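Local coordinates for protein thioredoxin (Bacillus cereus, PDB 4EUY) that is of unknown function but, as a thioredoxin-like protein with a CxxC disulfide, probably takes part in thiol-disulfide exchange, at residues Q19-I25 / P73-Y79; T27-C33 / F70-T74. All coordinates share one frame; numbering follows the deposited sequence.

From the N terminus, the chain first runs through strand 20-27, whose first part belongs to interaction 1. Interaction 2 begins at the end of that strand, at T27, and takes in the start of helix 31-45. The chain then passes through strand 50-57 and reaches 70-74, where interaction 2 closes its loop. Strand 74-79 follows and closes interaction 1. The loop of interaction 2 is therefore nested inside that of interaction 1. Their segments overlap at P73 and T74, and P73 makes contacts in both. Interaction 1 joins two neighbouring strands in the middle of the sheet. Interaction 2 ties the disulfide loop to the cis-proline loop before strand 74-79. The two touch where F24 CZ packs against C33 O.

Interaction 1 of 2, residues Q19-I25 / P73-Y79; sequences QLVLLFI and PTVLLFY
L20-I25 pairs with T74-Y79 as two antiparallel neighbours in the central sheet of a thioredoxin fold. Six backbone hydrogen bonds join them, two for each of the hydrogen-bonded pairs V21-F78, L23-L76 and I25-T74. The bond from F78 N to V21 O is 2.8 Å long and almost straight, at 171° about the hydrogen. L23 N reaches L76 O at 2.7 Å. CA-H...O contacts fill in between these bonds, such as V75 CA to L23 O at 3.1 Å.

The apolar contacts lie on both faces of the sheet. L20, L22, F24, V75, L77 and Y79 share one face, where L22 meets V40 and L44 of helix 31-45 and F24 meets L37. V75 puts its two methyls on different partners: CG1 touches L22 CG at 3.6 Å and CG2 touches F24 CD1. With CG anti to the backbone N (chi1 -157°), the end of L77 turns back towards strand 20-27, and L77 CD1 comes to 3.4 Å from L22 CB. On the other face, L23 CD1 lies 4.1 Å from F78 CD2, the two side chains crossing at a slant. L23 also packs on I55 of the neighbouring strand 50-57, and I25 packs on L57.

At one end of the pairing, Q19 NE2 lies at the edge of the Y79 ring, near its plane, with the amide turned 57° from the ring; the Q19 side chain is poorly ordered. At the other, P73 and F24 lie side by side and point the same way, and P73 CB sits 3.5 Å from F24 CZ.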
# COMPACT_ATOMS: atom_id res chain seq x y z
N GLN A 19 4.59 9.91 -8.93
CA GLN A 19 3.64 9.10 -9.68
C GLN A 19 2.76 8.16 -8.85
O GLN A 19 2.03 8.59 -7.97
CB GLN A 19 4.37 8.29 -10.73
CG GLN A 19 3.45 7.40 -11.54
CD GLN A 19 3.59 7.62 -13.02
OE1 GLN A 19 4.57 8.20 -13.49
NE2 GLN A 19 2.61 7.16 -13.78
N LEU A 20 2.82 6.86 -9.11
CA LEU A 20 2.00 5.89 -8.37
C LEU A 20 2.68 5.24 -7.20
O LEU A 20 3.71 4.63 -7.36
CB LEU A 20 1.59 4.83 -9.37
CG LEU A 20 0.37 3.96 -9.14
CD1 LEU A 20 -0.80 4.77 -8.65
CD2 LEU A 20 0.02 3.20 -10.38
N VAL A 21 2.05 5.36 -6.04
CA VAL A 21 2.66 4.97 -4.76
C VAL A 21 1.68 4.29 -3.84
O VAL A 21 0.53 4.66 -3.78
CB VAL A 21 3.06 6.21 -3.99
CG1 VAL A 21 3.58 5.86 -2.60
CG2 VAL A 21 4.05 6.99 -4.82
N LEU A 22 2.16 3.35 -3.08
CA LEU A 22 1.28 2.51 -2.33
C LEU A 22 1.74 2.54 -0.88
O LEU A 22 2.92 2.27 -0.59
CB LEU A 22 1.32 1.08 -2.92
CG LEU A 22 0.54 0.06 -2.10
CD1 LEU A 22 0.53 -1.29 -2.78
CD2 LEU A 22 1.15 -0.07 -0.72
N LEU A 23 0.85 2.88 0.05
CA LEU A 23 1.21 2.83 1.47
C LEU A 23 0.68 1.60 2.05
O LEU A 23 -0.50 1.26 1.86
CB LEU A 23 0.61 3.95 2.25
CG LEU A 23 1.57 5.12 2.32
CD1 LEU A 23 1.87 5.59 0.90
CD2 LEU A 23 0.89 6.19 3.15
N PHE A 24 1.56 0.90 2.74
CA PHE A 24 1.17 -0.27 3.48
C PHE A 24 1.36 0.10 4.94
O PHE A 24 2.51 0.39 5.42
CB PHE A 24 2.02 -1.48 3.10
CG PHE A 24 1.52 -2.76 3.69
CD1 PHE A 24 0.78 -3.65 2.94
CD2 PHE A 24 1.74 -3.05 5.02
CE1 PHE A 24 0.27 -4.81 3.51
CE2 PHE A 24 1.26 -4.22 5.59
CZ PHE A 24 0.52 -5.11 4.84
N ILE A 25 0.25 0.10 5.66
CA ILE A 25 0.29 0.53 7.06
C ILE A 25 -0.01 -0.61 7.97
O ILE A 25 -0.98 -1.36 7.74
CB ILE A 25 -0.73 1.64 7.34
CG1 ILE A 25 -0.52 2.78 6.29
CG2 ILE A 25 -0.58 2.12 8.77
CD1 ILE A 25 -1.31 4.03 6.58
N PRO A 73 -3.97 -4.60 8.37
CA PRO A 73 -3.20 -3.65 7.60
C PRO A 73 -4.08 -2.79 6.76
O PRO A 73 -5.25 -3.09 6.56
CB PRO A 73 -2.41 -4.53 6.65
CG PRO A 73 -3.31 -5.68 6.45
CD PRO A 73 -3.81 -5.95 7.84
N THR A 74 -3.50 -1.73 6.24
CA THR A 74 -4.21 -0.89 5.33
C THR A 74 -3.33 -0.59 4.17
O THR A 74 -2.15 -0.30 4.36
CB THR A 74 -4.60 0.44 5.96
OG1 THR A 74 -5.40 0.20 7.12
CG2 THR A 74 -5.39 1.22 4.95
N VAL A 75 -3.89 -0.66 2.98
CA VAL A 75 -3.17 -0.28 1.81
C VAL A 75 -3.86 0.90 1.21
O VAL A 75 -5.09 0.90 1.10
CB VAL A 75 -3.12 -1.39 0.78
CG1 VAL A 75 -2.53 -0.87 -0.52
CG2 VAL A 75 -2.29 -2.50 1.35
N LEU A 76 -3.07 1.89 0.84
CA LEU A 76 -3.58 3.04 0.16
C LEU A 76 -2.81 3.17 -1.09
O LEU A 76 -1.59 2.91 -1.12
CB LEU A 76 -3.34 4.30 0.98
CG LEU A 76 -4.04 4.19 2.32
CD1 LEU A 76 -4.02 5.52 3.02
CD2 LEU A 76 -5.48 3.78 2.07
N LEU A 77 -3.51 3.57 -2.13
CA LEU A 77 -2.83 3.78 -3.36
C LEU A 77 -3.05 5.22 -3.72
O LEU A 77 -4.18 5.70 -3.70
CB LEU A 77 -3.40 2.85 -4.42
CG LEU A 77 -2.47 2.57 -5.58
CD1 LEU A 77 -1.13 2.07 -5.06
CD2 LEU A 77 -3.12 1.55 -6.49
N PHE A 78 -1.96 5.89 -4.06
CA PHE A 78 -2.00 7.28 -4.43
C PHE A 78 -1.52 7.49 -5.85
O PHE A 78 -0.47 6.94 -6.24
CB PHE A 78 -1.10 8.04 -3.51
CG PHE A 78 -1.63 8.15 -2.13
CD1 PHE A 78 -2.58 9.10 -1.82
CD2 PHE A 78 -1.21 7.30 -1.13
CE1 PHE A 78 -3.08 9.20 -0.53
CE2 PHE A 78 -1.72 7.41 0.17
CZ PHE A 78 -2.64 8.37 0.47
N TYR A 79 -2.25 8.29 -6.63
CA TYR A 79 -1.76 8.67 -7.94
C TYR A 79 -1.57 10.14 -7.97
O TYR A 79 -2.51 10.87 -7.72
CB TYR A 79 -2.68 8.28 -9.08
CG TYR A 79 -2.14 8.73 -10.43
CD1 TYR A 79 -0.88 8.33 -10.86
CD2 TYR A 79 -2.89 9.55 -11.27
CE1 TYR A 79 -0.37 8.73 -12.08
CE2 TYR A 79 -2.40 9.97 -12.50
CZ TYR A 79 -1.14 9.56 -12.91
OH TYR A 79 -0.65 9.97 -14.14

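Interaction 2 of 2, residues T27-C33 / F70-T74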
# COMPACT_ATOMS: atom_id res chain seq x y z
N THR A 27 0.72 -2.50 12.15
CA THR A 27 0.87 -2.33 13.55
C THR A 27 1.87 -3.34 14.03
O THR A 27 2.06 -4.38 13.40
CB THR A 27 -0.49 -2.52 14.18
OG1 THR A 27 -1.19 -1.29 14.00
CG2 THR A 27 -0.41 -2.89 15.73
N GLU A 28 2.48 -3.04 15.17
CA GLU A 28 3.56 -3.85 15.73
C GLU A 28 3.23 -5.31 16.06
O GLU A 28 4.05 -6.19 15.79
CB GLU A 28 4.16 -3.15 16.94
CG GLU A 28 4.85 -1.85 16.54
CD GLU A 28 5.98 -1.45 17.48
OE1 GLU A 28 5.71 -1.31 18.69
OE2 GLU A 28 7.12 -1.26 16.99
N ASN A 29 2.07 -5.60 16.62
CA ASN A 29 1.71 -7.01 16.83
C ASN A 29 0.46 -7.37 16.04
O ASN A 29 -0.66 -7.09 16.48
CB ASN A 29 1.57 -7.31 18.32
CG ASN A 29 2.87 -7.09 19.07
OD1 ASN A 29 3.97 -7.20 18.49
ND2 ASN A 29 2.77 -6.79 20.37
N CYS A 30 0.67 -7.97 14.86
CA CYS A 30 -0.40 -8.19 13.87
C CYS A 30 0.03 -9.27 12.87
O CYS A 30 0.90 -9.04 12.01
CB CYS A 30 -0.73 -6.88 13.17
SG CYS A 30 -1.77 -7.06 11.71
N GLY A 31 -0.57 -10.45 13.01
CA GLY A 31 -0.11 -11.65 12.29
C GLY A 31 -0.39 -11.56 10.82
O GLY A 31 0.50 -11.79 9.98
N VAL A 32 -1.63 -11.21 10.51
CA VAL A 32 -2.04 -10.96 9.15
C VAL A 32 -1.19 -9.94 8.46
O VAL A 32 -0.87 -10.14 7.30
CB VAL A 32 -3.48 -10.43 9.05
CG1 VAL A 32 -4.48 -11.54 9.19
CG2 VAL A 32 -3.69 -9.35 10.10
N CYS A 33 -0.86 -8.85 9.12
CA CYS A 33 -0.18 -7.75 8.42
C CYS A 33 0.97 -8.35 7.63
O CYS A 33 1.13 -8.15 6.41
CB CYS A 33 0.36 -6.70 9.39
SG CYS A 33 -0.91 -5.74 10.29
N PHE A 70 -7.06 -0.20 16.30
CA PHE A 70 -6.46 -0.15 14.96
C PHE A 70 -5.30 -1.18 14.89
O PHE A 70 -4.31 -1.05 15.62
CB PHE A 70 -5.97 1.20 14.42
CG PHE A 70 -5.32 1.09 13.07
CD1 PHE A 70 -6.10 0.83 11.93
CD2 PHE A 70 -3.95 1.18 12.92
CE1 PHE A 70 -5.50 0.71 10.67
CE2 PHE A 70 -3.35 1.05 11.67
CZ PHE A 70 -4.12 0.81 10.54
N THR A 71 -5.44 -2.20 14.03
CA THR A 71 -4.37 -3.17 13.75
C THR A 71 -3.88 -2.98 12.31
O THR A 71 -2.68 -2.81 12.05
CB THR A 71 -4.85 -4.62 13.91
OG1 THR A 71 -6.14 -4.79 13.28
CG2 THR A 71 -4.95 -5.00 15.40
N GLY A 72 -4.83 -2.99 11.39
CA GLY A 72 -4.55 -2.89 9.97
C GLY A 72 -4.65 -4.31 9.46
O GLY A 72 -5.35 -5.13 10.04
N PRO A 73 -3.97 -4.60 8.37
CA PRO A 73 -3.20 -3.65 7.60
C PRO A 73 -4.08 -2.79 6.76
O PRO A 73 -5.25 -3.09 6.56
CB PRO A 73 -2.41 -4.53 6.65
CG PRO A 73 -3.31 -5.68 6.45
CD PRO A 73 -3.81 -5.95 7.84
N THR A 74 -3.50 -1.73 6.24
CA THR A 74 -4.21 -0.89 5.33
C THR A 74 -3.33 -0.59 4.17
O THR A 74 -2.15 -0.30 4.36
CB THR A 74 -4.60 0.44 5.96
OG1 THR A 74 -5.40 0.20 7.12
CG2 THR A 74 -5.39 1.22 4.95
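T27 and T71 meet where strand 20-27 runs into the disulfide loop. The T27 side chain points at the loop 70-74. Its CB lies 3.1 Å from T71 O. Its tip, OG1, gives a hydrogen bond of 2.9 Å to the same oxygen. The hydroxyl approaches well off the C=O line, with a C=O...OG1 angle of 115°, and stands 31° out of the carbonyl plane. A chi1 of -80° brings OG1 to T71 O by setting it beside the backbone N of T27. OG1 also lies 3.9 Å from CD2 of the F70 ring.

The C30-C33 disulfide is closed, with 2.1 Å between the two SG atoms. C33 SG lies 3.8 Å from P73 N and packs on the ring carbon P73 CD. V32 CG2 approaches P73 CD at 4.1 Å, the two side chains crossing at about a right angle. The peptide bond between G72 and P73 is cis. G72 has backbone angles that call for glycine. C30 is the N-cap of helix 31-45. A CxxC disulfide at a helix start, facing a cis-proline, is typical of the thioredoxin active site and is consistent with a redox-active site here.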